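Local coordinates for protein glucose-6-phosphate 1-dehydrogenase (Kluyveromyces lactis, PDB 7E6I) that catalyses the NADP+-dependent oxidation of glucose 6-phosphate to 6-phosphogluconolactone, the first step of the oxidative pentose phosphate pathway, at residues 116-121 with 138-143; 196-201 with 255-260; 213-218 with 248-253; 319-324 with 441-446. All blocks are in the same frame, centred on the assembly; numbering follows the deposited sequence.

Overall arrangement
Contact 1 lies in the nucleotide-binding domain, its centre 36 to 38 Å from those of the other three, which all belong to the C-terminal domain. There, contacts 3 and 4 reach the same mixed sheet with centres 13 Å apart, one through helix 236-254 and the other through helix 433-451. Contact 2 sits at the C-terminal end of helix 236-254, its centre 15 Å from that of contact 3, and R197 NH1 joins the two by a probable 2.9 Å hydrogen bond to L252 O. The bound glucose 6-phosphate is about 10 Å from the V249 side chain of contact 3 and about 14 Å from that of F443 in contact 4.

Contact 1 (116-121 with 138-143); sequences PHRLFY and ENLYTE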
loop_
_atom_site.group_PDB
_atom_site.type_symbol
_atom_site.label_atom_id
_atom_site.label_comp_id
_atom_site.label_asym_id
_atom_site.label_seq_id
_atom_site.Cartn_x
_atom_site.Cartn_y
_atom_site.Cartn_z
ATOM N N PRO A 116 9.490 27.451 10.950
ATOM C CA PRO A 116 8.924 26.979 9.680
ATOM C C PRO A 116 8.486 25.518 9.776
ATOM O O PRO A 116 9.204 24.665 10.307
ATOM C CB PRO A 116 10.080 27.162 8.688
ATOM C CG PRO A 116 11.034 28.104 9.349
ATOM C CD PRO A 116 10.877 27.927 10.820
ATOM N N HIS A 117 7.281 25.241 9.279
ATOM C CA HIS A 117 6.754 23.883 9.155
ATOM C C HIS A 117 6.546 23.606 7.670
ATOM O O HIS A 117 5.631 24.168 7.056
ATOM C CB HIS A 117 5.436 23.720 9.906
ATOM C CG HIS A 117 5.557 23.787 11.395
ATOM N ND1 HIS A 117 4.463 23.958 12.217
ATOM C CD2 HIS A 117 6.635 23.716 12.212
ATOM C CE1 HIS A 117 4.861 23.979 13.478
ATOM N NE2 HIS A 117 6.176 23.837 13.502
ATOM N N ARG A 118 7.376 22.740 7.091
ATOM C CA ARG A 118 7.392 22.536 5.644
ATOM C C ARG A 118 7.260 21.060 5.293
ATOM O O ARG A 118 8.040 20.224 5.771
ATOM C CB ARG A 118 8.679 23.109 5.028
ATOM C CG ARG A 118 8.918 24.563 5.398
ATOM C CD ARG A 118 10.213 25.085 4.847
ATOM N NE ARG A 118 10.425 26.483 5.212
ATOM C CZ ARG A 118 11.622 27.031 5.379
ATOM N NH1 ARG A 118 12.718 26.300 5.213
ATOM N NH2 ARG A 118 11.724 28.307 5.702
ATOM N N LEU A 119 6.277 20.747 4.450
ATOM C CA LEU A 119 6.099 19.411 3.901
ATOM C C LEU A 119 6.450 19.454 2.417
ATOM O O LEU A 119 5.949 20.308 1.679
ATOM C CB LEU A 119 4.663 18.910 4.112
ATOM C CG LEU A 119 4.306 17.481 3.656
ATOM C CD1 LEU A 119 5.078 16.458 4.477
ATOM C CD2 LEU A 119 2.793 17.192 3.734
ATOM N N PHE A 120 7.333 18.557 1.991
ATOM C CA PHE A 120 7.686 18.389 0.584
ATOM C C PHE A 120 7.149 17.048 0.106
ATOM O O PHE A 120 7.640 15.995 0.526
ATOM C CB PHE A 120 9.198 18.466 0.397
ATOM C CG PHE A 120 9.785 19.779 0.796
ATOM C CD1 PHE A 120 9.710 20.876 -0.051
ATOM C CD2 PHE A 120 10.392 19.929 2.032
ATOM C CE1 PHE A 120 10.246 22.097 0.321
ATOM C CE2 PHE A 120 10.930 21.150 2.411
ATOM C CZ PHE A 120 10.853 22.236 1.559
ATOM N N TYR A 121 6.143 17.083 -0.763
ATOM C CA TYR A 121 5.620 15.871 -1.388
ATOM C C TYR A 121 6.315 15.670 -2.732
ATOM O O TYR A 121 6.178 16.504 -3.633
ATOM C CB TYR A 121 4.101 15.956 -1.572
ATOM C CG TYR A 121 3.457 14.613 -1.825
ATOM C CD1 TYR A 121 3.786 13.858 -2.957
ATOM C CD2 TYR A 121 2.537 14.084 -0.924
ATOM C CE1 TYR A 121 3.214 12.621 -3.184
ATOM C CE2 TYR A 121 1.957 12.842 -1.141
ATOM C CZ TYR A 121 2.292 12.114 -2.267
ATOM O OH TYR A 121 1.710 10.878 -2.478
ATOM N N GLU A 138 20.697 21.121 0.213
ATOM C CA GLU A 138 21.720 22.138 -0.030
ATOM C C GLU A 138 21.166 23.556 0.066
ATOM O O GLU A 138 21.893 24.467 0.474
ATOM C CB GLU A 138 22.370 21.950 -1.411
ATOM C CG GLU A 138 22.922 20.535 -1.726
ATOM C CD GLU A 138 22.994 20.211 -3.246
ATOM O OE1 GLU A 138 24.021 19.656 -3.711
ATOM O OE2 GLU A 138 22.021 20.501 -3.981
ATOM N N ASN A 139 19.898 23.766 -0.298
ATOM C CA ASN A 139 19.366 25.110 -0.492
ATOM C C ASN A 139 18.207 25.477 0.421
ATOM O O ASN A 139 18.100 26.642 0.799
ATOM C CB ASN A 139 18.906 25.292 -1.948
ATOM C CG ASN A 139 20.046 25.158 -2.943
ATOM O OD1 ASN A 139 20.752 26.124 -3.232
ATOM N ND2 ASN A 139 20.238 23.954 -3.468
ATOM N N LEU A 140 17.344 24.533 0.788
ATOM C CA LEU A 140 16.072 24.846 1.436
ATOM C C LEU A 140 15.886 24.033 2.711
ATOM O O LEU A 140 14.843 23.418 2.932
ATOM C CB LEU A 140 14.923 24.581 0.473
ATOM C CG LEU A 140 13.707 25.502 0.431
ATOM C CD1 LEU A 140 12.827 25.079 -0.735
ATOM C CD2 LEU A 140 12.923 25.505 1.733
ATOM N N TYR A 141 16.891 24.024 3.581
ATOM C CA TYR A 141 16.833 23.299 4.846
ATOM C C TYR A 141 17.149 24.265 5.982
ATOM O O TYR A 141 18.216 24.890 5.983
ATOM C CB TYR A 141 17.820 22.128 4.831
ATOM C CG TYR A 141 17.695 21.185 6.001
ATOM C CD1 TYR A 141 18.402 21.411 7.178
ATOM C CD2 TYR A 141 16.869 20.066 5.928
ATOM C CE1 TYR A 141 18.289 20.554 8.247
ATOM C CE2 TYR A 141 16.751 19.196 6.994
ATOM C CZ TYR A 141 17.462 19.445 8.145
ATOM O OH TYR A 141 17.340 18.584 9.198
ATOM N N THR A 142 16.239 24.395 6.948
ATOM C CA THR A 142 16.472 25.249 8.111
ATOM C C THR A 142 16.617 24.396 9.367
ATOM O O THR A 142 15.698 23.655 9.727
ATOM C CB THR A 142 15.356 26.283 8.291
ATOM O OG1 THR A 142 15.525 26.947 9.550
ATOM C CG2 THR A 142 13.985 25.641 8.238
ATOM N N GLU A 143 17.767 24.517 10.039
ATOM C CA GLU A 143 17.987 23.832 11.307
ATOM C C GLU A 143 17.117 24.381 12.431
ATOM O O GLU A 143 17.130 23.826 13.533
ATOM C CB GLU A 143 19.464 23.914 11.699
ATOM C CG GLU A 143 20.297 22.691 11.293
ATOM C CD GLU A 143 21.753 22.765 11.769
ATOM O OE1 GLU A 143 22.603 22.020 11.227
ATOM O OE2 GLU A 143 22.050 23.566 12.684
#
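R118 and T142 make the closest approach of this contact: methyl CG2 of T142 lies 3.3 Å from R118 NH1. Next to it, methyl CD2 of L140 comes to 3.6 Å from R118 NH1, so two apolar branches press on one terminal nitrogen, both obliquely to the guanidinium plane. P116, in the loop just before the strand, places CB 3.2 Å above the R118 guanidinium plane, offset toward the rim. The R118 chain reaches this spot fully extended from CG to NE (chi2 177°, chi3 180°), and its charge is met by a salt bridge from NH2 to E108 on helix 94-110.

These two methyls around R118 NH1 are the tight part, with F120 behind them: L140 CD2 touches the edge of the F120 ring, 3.9 Å from CZ, near the ring plane. R118, F120 and L140 are all buried. The looser side is P116 against T142, both partly exposed, which meet most closely at P116 CG and T142 CG2, 4.0 Å apart. T142 holds its hydroxyl anti to the backbone N (chi1 171°), where OG1 hydrogen-bonds to the S144 amide, while the methyl turns to the strand.

No hydrogen bond crosses between the segments, and the nearest CA atoms, those of P116 and T142, are still 7.9 Å apart. Side chains alone therefore seat the chain leaving helix 126-139 against strand 117-122, before it continues into strand 146-152. The three elements form a beta-alpha-beta unit of the parallel sheet, as expected of a Rossmann-type NADP-binding domain.

Contact 2 (196-201 with 255-260); sequences MRFGNT and MERPVS
The F198 ring is sandwiched between two arginines: R257 CB lies 3.6 Å above one face, offset toward the rim, and R197 NE sits over the opposite face. The first approach is a CH-pi contact, with R257 CB 3.9 Å from the centroid of the F198 ring and 23° off its normal. M255 O stands at the ring's edge. The R197 guanidinium in turn carries F198 CZ over the centre of one face, 3.2 Å above the plane, while M255 O lies at its edge, close to the plane.

There R197 grips that oxygen end-on with two nitrogens, NH2 at 2.8 Å and NH1 at 3.0 Å from M255 O; the NH2 bond runs almost in line with the carbonyl. R197 NH1 also donates to L252 O.

R257 bends at chi3 (-60°), which folds its guanidinium back so that one face covers F198 CB and NH2 donates to F198 O at 3.2 Å. This acceptor is tilted out of the guanidinium plane, and R257 is exposed, unlike buried R197.

Each arginine thus serves the other segment's chain: F198 is the last helical residue of helix 193-198, and M255 directly follows helix 236-254. Arginine side chains donating to carbonyls at or just past a helix C-terminus, where the helix dipole would probably favour a positive charge, here tie the ends of these two helices together in the C-terminal domain.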
loop_
_atom_site.group_PDB
_atom_site.type_symbol
_atom_site.label_atom_id
_atom_site.label_comp_id
_atom_site.label_asym_id
_atom_site.label_seq_id
_atom_site.Cartn_x
_atom_site.Cartn_y
_atom_site.Cartn_z
ATOM N N MET A 196 -8.256 -4.707 15.613
ATOM C CA MET A 196 -9.141 -5.850 15.432
ATOM C C MET A 196 -8.577 -7.106 16.074
ATOM O O MET A 196 -9.287 -7.816 16.794
ATOM C CB MET A 196 -9.378 -6.084 13.949
ATOM C CG MET A 196 -10.609 -6.902 13.625
ATOM S SD MET A 196 -10.434 -7.639 11.987
ATOM C CE MET A 196 -8.785 -8.335 12.118
ATOM N N ARG A 197 -7.299 -7.411 15.823
ATOM C CA ARG A 197 -6.775 -8.660 16.373
ATOM C C ARG A 197 -6.309 -8.490 17.818
ATOM O O ARG A 197 -6.660 -9.303 18.677
ATOM C CB ARG A 197 -5.653 -9.244 15.486
ATOM C CG ARG A 197 -4.492 -8.331 15.193
ATOM C CD ARG A 197 -3.392 -8.977 14.293
ATOM N NE ARG A 197 -2.553 -9.908 15.048
ATOM C CZ ARG A 197 -1.222 -9.915 15.041
ATOM N NH1 ARG A 197 -0.547 -9.026 14.309
ATOM N NH2 ARG A 197 -0.562 -10.828 15.760
ATOM N N PHE A 198 -5.533 -7.443 18.116
ATOM C CA PHE A 198 -4.999 -7.272 19.466
ATOM C C PHE A 198 -6.040 -6.777 20.464
ATOM O O PHE A 198 -5.891 -7.011 21.676
ATOM C CB PHE A 198 -3.800 -6.313 19.453
ATOM C CG PHE A 198 -2.566 -6.889 18.802
ATOM C CD1 PHE A 198 -1.982 -8.040 19.296
ATOM C CD2 PHE A 198 -2.000 -6.282 17.684
ATOM C CE1 PHE A 198 -0.866 -8.572 18.698
ATOM C CE2 PHE A 198 -0.866 -6.804 17.081
ATOM C CZ PHE A 198 -0.300 -7.956 17.597
ATOM N N GLY A 199 -7.091 -6.119 20.001
ATOM C CA GLY A 199 -8.083 -5.636 20.924
ATOM C C GLY A 199 -9.235 -6.569 21.191
ATOM O O GLY A 199 -10.183 -6.162 21.873
ATOM N N ASN A 200 -9.216 -7.806 20.682
ATOM C CA ASN A 200 -10.347 -8.718 20.866
ATOM C C ASN A 200 -9.828 -10.106 21.201
ATOM O O ASN A 200 -9.244 -10.782 20.343
ATOM C CB ASN A 200 -11.231 -8.746 19.625
ATOM C CG ASN A 200 -11.900 -7.412 19.379
ATOM O OD1 ASN A 200 -12.860 -7.065 20.070
ATOM N ND2 ASN A 200 -11.367 -6.630 18.429
ATOM N N THR A 201 -10.038 -10.516 22.458
ATOM C CA THR A 201 -9.654 -11.851 22.908
ATOM C C THR A 201 -10.197 -12.947 21.997
ATOM O O THR A 201 -9.526 -13.958 21.771
ATOM C CB THR A 201 -10.141 -12.047 24.335
ATOM O OG1 THR A 201 -9.552 -11.045 25.168
ATOM C CG2 THR A 201 -9.760 -13.416 24.859
ATOM N N MET A 255 2.803 -9.707 12.999
ATOM C CA MET A 255 3.707 -9.127 13.987
ATOM C C MET A 255 3.197 -9.365 15.398
ATOM O O MET A 255 2.020 -9.663 15.617
ATOM C CB MET A 255 3.866 -7.621 13.794
ATOM C CG MET A 255 2.591 -6.827 14.054
ATOM S SD MET A 255 2.662 -5.137 13.453
ATOM C CE MET A 255 2.807 -4.282 15.034
ATOM N N GLU A 256 4.097 -9.208 16.365
ATOM C CA GLU A 256 3.700 -9.162 17.767
ATOM C C GLU A 256 3.181 -7.772 18.124
ATOM O O GLU A 256 3.284 -6.813 17.345
ATOM C CB GLU A 256 4.861 -9.518 18.690
ATOM C CG GLU A 256 5.501 -10.875 18.412
ATOM C CD GLU A 256 4.574 -12.048 18.718
ATOM O OE1 GLU A 256 3.853 -12.005 19.751
ATOM O OE2 GLU A 256 4.573 -13.020 17.928
ATOM N N ARG A 257 2.626 -7.672 19.327
ATOM C CA ARG A 257 1.971 -6.444 19.761
ATOM C C ARG A 257 3.021 -5.377 20.044
ATOM O O ARG A 257 4.007 -5.653 20.729
ATOM C CB ARG A 257 1.122 -6.712 21.012
ATOM C CG ARG A 257 0.504 -5.472 21.672
ATOM C CD ARG A 257 0.075 -5.745 23.126
ATOM N NE ARG A 257 -0.912 -6.814 23.159
ATOM C CZ ARG A 257 -2.230 -6.619 23.118
ATOM N NH1 ARG A 257 -2.718 -5.376 23.080
ATOM N NH2 ARG A 257 -3.065 -7.667 23.122
ATOM N N PRO A 258 2.867 -4.171 19.526
ATOM C CA PRO A 258 3.803 -3.103 19.902
ATOM C C PRO A 258 3.740 -2.866 21.405
ATOM O O PRO A 258 2.660 -2.819 22.001
ATOM C CB PRO A 258 3.326 -1.888 19.094
ATOM C CG PRO A 258 2.235 -2.370 18.168
ATOM C CD PRO A 258 1.846 -3.760 18.544
ATOM N N VAL A 259 4.910 -2.769 22.038
ATOM C CA VAL A 259 4.895 -2.715 23.497
ATOM C C VAL A 259 4.772 -1.289 24.010
ATOM O O VAL A 259 4.432 -1.096 25.183
ATOM C CB VAL A 259 6.106 -3.461 24.112
ATOM C CG1 VAL A 259 6.897 -4.202 23.038
ATOM C CG2 VAL A 259 6.993 -2.540 24.887
ATOM N N SER A 260 4.959 -0.285 23.161
ATOM C CA SER A 260 4.752 1.092 23.580
ATOM C C SER A 260 3.785 1.749 22.604
ATOM O O SER A 260 3.329 1.118 21.649
ATOM C CB SER A 260 6.080 1.853 23.665
ATOM O OG SER A 260 6.241 2.715 22.560
#

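Contact 3 (213-218 with 248-253); sequences QSVQVV and QVLTLL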
loop_
_atom_site.group_PDB
_atom_site.type_symbol
_atom_site.label_atom_id
_atom_site.label_comp_id
_atom_site.label_asym_id
_atom_site.label_seq_id
_atom_site.Cartn_x
_atom_site.Cartn_y
_atom_site.Cartn_z
ATOM N N GLN A 213 -4.650 -22.855 10.872
ATOM C CA GLN A 213 -4.261 -23.836 9.860
ATOM C C GLN A 213 -3.605 -23.189 8.647
ATOM O O GLN A 213 -2.750 -23.802 7.997
ATOM C CB GLN A 213 -5.514 -24.559 9.367
ATOM C CG GLN A 213 -5.449 -26.010 9.370
ATOM C CD GLN A 213 -6.791 -26.630 9.076
ATOM O OE1 GLN A 213 -7.379 -27.240 9.950
ATOM N NE2 GLN A 213 -7.279 -26.490 7.840
ATOM N N SER A 214 -4.026 -21.972 8.307
ATOM C CA SER A 214 -3.757 -21.400 6.997
ATOM C C SER A 214 -3.998 -19.901 7.033
ATOM O O SER A 214 -5.060 -19.448 7.479
ATOM C CB SER A 214 -4.654 -22.057 5.954
ATOM O OG SER A 214 -4.642 -21.328 4.756
ATOM N N VAL A 215 -3.027 -19.147 6.528
ATOM C CA VAL A 215 -3.139 -17.712 6.326
ATOM C C VAL A 215 -2.978 -17.427 4.842
ATOM O O VAL A 215 -2.041 -17.927 4.213
ATOM C CB VAL A 215 -2.075 -16.963 7.135
ATOM C CG1 VAL A 215 -2.158 -15.467 6.864
ATOM C CG2 VAL A 215 -2.225 -17.306 8.615
ATOM N N GLN A 216 -3.864 -16.596 4.294
ATOM C CA GLN A 216 -3.849 -16.212 2.884
ATOM C C GLN A 216 -4.045 -14.708 2.757
ATOM O O GLN A 216 -4.967 -14.153 3.367
ATOM C CB GLN A 216 -4.969 -16.908 2.114
ATOM C CG GLN A 216 -4.736 -18.364 1.763
ATOM C CD GLN A 216 -5.869 -18.910 0.910
ATOM O OE1 GLN A 216 -5.893 -18.699 -0.308
ATOM N NE2 GLN A 216 -6.822 -19.596 1.541
ATOM N N VAL A 217 -3.192 -14.056 1.967
ATOM C CA VAL A 217 -3.419 -12.685 1.505
ATOM C C VAL A 217 -3.637 -12.744 -0.002
ATOM O O VAL A 217 -2.814 -13.309 -0.721
ATOM C CB VAL A 217 -2.240 -11.753 1.852
ATOM C CG1 VAL A 217 -2.569 -10.338 1.455
ATOM C CG2 VAL A 217 -1.922 -11.816 3.330
ATOM N N VAL A 218 -4.740 -12.173 -0.478
ATOM C CA VAL A 218 -5.243 -12.443 -1.821
ATOM C C VAL A 218 -5.466 -11.127 -2.558
ATOM O O VAL A 218 -6.126 -10.220 -2.032
ATOM C CB VAL A 218 -6.549 -13.247 -1.781
ATOM C CG1 VAL A 218 -7.071 -13.436 -3.183
ATOM C CG2 VAL A 218 -6.319 -14.606 -1.090
ATOM N N GLN A 248 3.171 -5.870 3.243
ATOM C CA GLN A 248 2.778 -4.964 4.318
ATOM C C GLN A 248 1.604 -5.529 5.109
ATOM O O GLN A 248 1.664 -5.638 6.338
ATOM C CB GLN A 248 2.413 -3.595 3.741
ATOM C CG GLN A 248 3.601 -2.700 3.424
ATOM C CD GLN A 248 4.402 -2.324 4.662
ATOM O OE1 GLN A 248 3.924 -2.447 5.786
ATOM N NE2 GLN A 248 5.623 -1.863 4.458
ATOM N N VAL A 249 0.524 -5.896 4.407
ATOM C CA VAL A 249 -0.639 -6.494 5.055
ATOM C C VAL A 249 -0.228 -7.693 5.900
ATOM O O VAL A 249 -0.627 -7.826 7.062
ATOM C CB VAL A 249 -1.683 -6.895 4.001
ATOM C CG1 VAL A 249 -2.768 -7.771 4.640
ATOM C CG2 VAL A 249 -2.264 -5.657 3.334
ATOM N N LEU A 250 0.558 -8.601 5.317
ATOM C CA LEU A 250 0.918 -9.837 6.010
ATOM C C LEU A 250 1.681 -9.521 7.277
ATOM O O LEU A 250 1.497 -10.154 8.325
ATOM C CB LEU A 250 1.757 -10.717 5.080
ATOM C CG LEU A 250 2.331 -12.008 5.657
ATOM C CD1 LEU A 250 1.182 -12.915 6.157
ATOM C CD2 LEU A 250 3.197 -12.719 4.610
ATOM N N THR A 251 2.508 -8.502 7.195
ATOM C CA THR A 251 3.283 -8.045 8.334
ATOM C C THR A 251 2.368 -7.567 9.469
ATOM O O THR A 251 2.575 -7.908 10.642
ATOM C CB THR A 251 4.226 -6.964 7.786
ATOM O OG1 THR A 251 5.559 -7.460 7.775
ATOM C CG2 THR A 251 4.163 -5.739 8.512
ATOM N N LEU A 252 1.307 -6.832 9.130
ATOM C CA LEU A 252 0.340 -6.414 10.134
ATOM C C LEU A 252 -0.404 -7.599 10.742
ATOM O O LEU A 252 -0.842 -7.519 11.894
ATOM C CB LEU A 252 -0.634 -5.433 9.512
ATOM C CG LEU A 252 0.035 -4.143 9.050
ATOM C CD1 LEU A 252 -0.892 -3.327 8.145
ATOM C CD2 LEU A 252 0.473 -3.338 10.278
ATOM N N LEU A 253 -0.576 -8.698 9.991
ATOM C CA LEU A 253 -1.294 -9.866 10.496
ATOM C C LEU A 253 -0.433 -10.780 11.349
ATOM O O LEU A 253 -0.979 -11.581 12.122
ATOM C CB LEU A 253 -1.848 -10.699 9.340
ATOM C CG LEU A 253 -2.909 -10.056 8.454
ATOM C CD1 LEU A 253 -3.043 -10.851 7.136
ATOM C CD2 LEU A 253 -4.247 -9.950 9.178
#
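L253 N donates to V249 O at 3.1 Å, a helical backbone bond that sets the two residues one turn apart, and both of their side chains press on V217 of the facing strand. The arrangement is helix-on-sheet packing within the alpha+beta C-terminal domain: helix 236-254 covers the mixed sheet at strand 212-220. The axes of 214-218 and 248-253 come within 9.3 Å and run roughly antiparallel, at 149°.

V217 stands at the centre and uses both branches. With CG1 anti to the backbone N (chi1 -176°), the fork spreads over the helix: CG1 meets V249 CG1 obliquely at 4.1 Å, whereas CG2 turns to L253 and L250. No polar group crosses the interface, and all five touching residues are buried.

On the helix, the V249 side chain lies about 4 Å from that of Y184, which lines the glucose 6-phosphate pocket, and H245, the probable proton acceptor, is one turn earlier. Toward the start of the strand, where Q213 and S214 form a classic beta bulge opposite Q351, V215 CG1 makes the longest of the contacts, 4.3 Å from L250 CD1; V217 CG2 is 4.1 Å from L253 CD1.

Contact 4 (319-324 with 441-446); sequences IGFKIA and KLFTPL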
loop_
_atom_site.group_PDB
_atom_site.type_symbol
_atom_site.label_atom_id
_atom_site.label_comp_id
_atom_site.label_asym_id
_atom_site.label_seq_id
_atom_site.Cartn_x
_atom_site.Cartn_y
_atom_site.Cartn_z
ATOM N N ILE A 319 2.825 -17.668 -3.739
ATOM C CA ILE A 319 4.099 -17.941 -3.079
ATOM C C ILE A 319 3.829 -18.424 -1.664
ATOM O O ILE A 319 3.029 -17.821 -0.941
ATOM C CB ILE A 319 5.010 -16.702 -3.032
ATOM C CG1 ILE A 319 5.241 -16.118 -4.431
ATOM C CG2 ILE A 319 6.326 -17.046 -2.353
ATOM C CD1 ILE A 319 5.845 -14.687 -4.404
ATOM N N GLY A 320 4.516 -19.490 -1.259
ATOM C CA GLY A 320 4.413 -19.984 0.105
ATOM C C GLY A 320 5.466 -19.328 0.982
ATOM O O GLY A 320 6.592 -19.085 0.552
ATOM N N PHE A 321 5.083 -19.043 2.216
ATOM C CA PHE A 321 5.968 -18.408 3.176
ATOM C C PHE A 321 5.933 -19.177 4.482
ATOM O O PHE A 321 4.933 -19.823 4.815
ATOM C CB PHE A 321 5.561 -16.958 3.446
ATOM C CG PHE A 321 5.801 -16.037 2.292
ATOM C CD1 PHE A 321 7.001 -15.358 2.179
ATOM C CD2 PHE A 321 4.825 -15.843 1.327
ATOM C CE1 PHE A 321 7.228 -14.500 1.120
ATOM C CE2 PHE A 321 5.043 -14.993 0.262
ATOM C CZ PHE A 321 6.256 -14.311 0.164
ATOM N N LYS A 322 7.028 -19.087 5.226
ATOM C CA LYS A 322 7.103 -19.665 6.556
ATOM C C LYS A 322 7.793 -18.663 7.462
ATOM O O LYS A 322 8.794 -18.048 7.078
ATOM C CB LYS A 322 7.875 -20.982 6.566
ATOM C CG LYS A 322 7.138 -22.152 5.900
ATOM C CD LYS A 322 6.025 -22.744 6.821
ATOM C CE LYS A 322 5.302 -23.953 6.162
ATOM N NZ LYS A 322 5.597 -25.253 6.860
ATOM N N ILE A 323 7.259 -18.503 8.662
ATOM C CA ILE A 323 7.835 -17.609 9.652
ATOM C C ILE A 323 8.327 -18.460 10.810
ATOM O O ILE A 323 7.546 -19.198 11.424
ATOM C CB ILE A 323 6.824 -16.566 10.119
ATOM C CG1 ILE A 323 6.270 -15.801 8.921
ATOM C CG2 ILE A 323 7.464 -15.677 11.172
ATOM C CD1 ILE A 323 5.271 -14.734 9.314
ATOM N N ALA A 324 9.617 -18.358 11.110
ATOM C CA ALA A 324 10.234 -19.232 12.101
ATOM C C ALA A 324 10.283 -18.526 13.457
ATOM O O ALA A 324 11.318 -18.048 13.910
ATOM C CB ALA A 324 11.624 -19.649 11.634
ATOM N N LYS A 441 15.764 -8.128 1.020
ATOM C CA LYS A 441 16.580 -9.321 1.249
ATOM C C LYS A 441 15.753 -10.589 1.087
ATOM O O LYS A 441 16.277 -11.631 0.667
ATOM C CB LYS A 441 17.210 -9.283 2.646
ATOM C CG LYS A 441 18.493 -8.477 2.742
ATOM C CD LYS A 441 18.790 -8.045 4.185
ATOM C CE LYS A 441 20.274 -7.659 4.324
ATOM N NZ LYS A 441 20.545 -6.273 4.816
ATOM N N LEU A 442 14.456 -10.510 1.395
ATOM C CA LEU A 442 13.569 -11.662 1.311
ATOM C C LEU A 442 13.207 -11.997 -0.135
ATOM O O LEU A 442 13.242 -13.167 -0.534
ATOM C CB LEU A 442 12.307 -11.387 2.137
ATOM C CG LEU A 442 11.234 -12.471 2.116
ATOM C CD1 LEU A 442 11.806 -13.780 2.649
ATOM C CD2 LEU A 442 9.995 -12.064 2.907
ATOM N N PHE A 443 12.872 -10.988 -0.939
ATOM C CA PHE A 443 12.333 -11.227 -2.270
ATOM C C PHE A 443 13.389 -11.267 -3.366
ATOM O O PHE A 443 13.126 -11.823 -4.442
ATOM C CB PHE A 443 11.318 -10.148 -2.625
ATOM C CG PHE A 443 9.959 -10.437 -2.135
ATOM C CD1 PHE A 443 9.605 -10.145 -0.829
ATOM C CD2 PHE A 443 9.028 -11.037 -2.959
ATOM C CE1 PHE A 443 8.318 -10.440 -0.364
ATOM C CE2 PHE A 443 7.750 -11.331 -2.500
ATOM C CZ PHE A 443 7.396 -11.043 -1.208
ATOM N N THR A 444 14.556 -10.671 -3.147
ATOM C CA THR A 444 15.532 -10.612 -4.230
ATOM C C THR A 444 15.947 -11.995 -4.717
ATOM O O THR A 444 15.954 -12.214 -5.941
ATOM C CB THR A 444 16.739 -9.774 -3.799
ATOM O OG1 THR A 444 16.369 -8.387 -3.793
ATOM C CG2 THR A 444 17.896 -9.994 -4.761
ATOM N N PRO A 445 16.266 -12.969 -3.859
ATOM C CA PRO A 445 16.627 -14.294 -4.394
ATOM C C PRO A 445 15.538 -14.907 -5.261
ATOM O O PRO A 445 15.843 -15.462 -6.319
ATOM C CB PRO A 445 16.897 -15.118 -3.132
ATOM C CG PRO A 445 17.240 -14.113 -2.087
ATOM C CD PRO A 445 16.329 -12.954 -2.384
ATOM N N LEU A 446 14.271 -14.818 -4.856
ATOM C CA LEU A 446 13.218 -15.319 -5.731
ATOM C C LEU A 446 13.222 -14.576 -7.060
ATOM O O LEU A 446 13.103 -15.193 -8.125
ATOM C CB LEU A 446 11.857 -15.192 -5.058
ATOM C CG LEU A 446 10.683 -15.532 -5.987
ATOM C CD1 LEU A 446 10.777 -16.971 -6.469
ATOM C CD2 LEU A 446 9.337 -15.301 -5.318
#
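L442 opens the interface on the helix, sending its CD2 methyl to the F321 ring, 4.1 Å from CE1. Its CG is anti to the backbone N (chi1 177°), which carries the branch toward the strand, and the methyl arrives obliquely, neither over the ring face nor in its plane.

F443 follows, and its ring end supplies the main aromatic contact: F443 CZ lies 3.7 Å from F321 CZ, at the edge of the F321 ring and near its plane. The centroids of the F321 and F443 rings are 5.9 Å apart with their planes at 50°, so the pair is oblique and is neither a stack nor a T-shape. The same F443 ring takes I319 CD1 at 4.3 Å from CE2, bridging two residues of the strand. Elsewhere it packs on I238 and L247 of helix 236-254 and on M335 of strand 333-338.

The helix is kinked at P445 and L446, whose nitrogens make no bond to the preceding turn; that of P445 has no hydrogen to donate. L446, one turn beyond L442, then completes the contact tip to tip, its CD2 meeting I319 CD1 at 3.7 Å.

No hydrogen bond joins the segments. The axes of 319-321 and 441-446 stay 12.4 Å apart and cross at 138°, a separation spanned by long side chains: I319 and F321, two residues apart, both point to the helix. Helix 433-451 is thereby joined to strand 316-321 through an apolar layer, the helix-against-sheet packing of the enzyme's alpha+beta C-terminal domain.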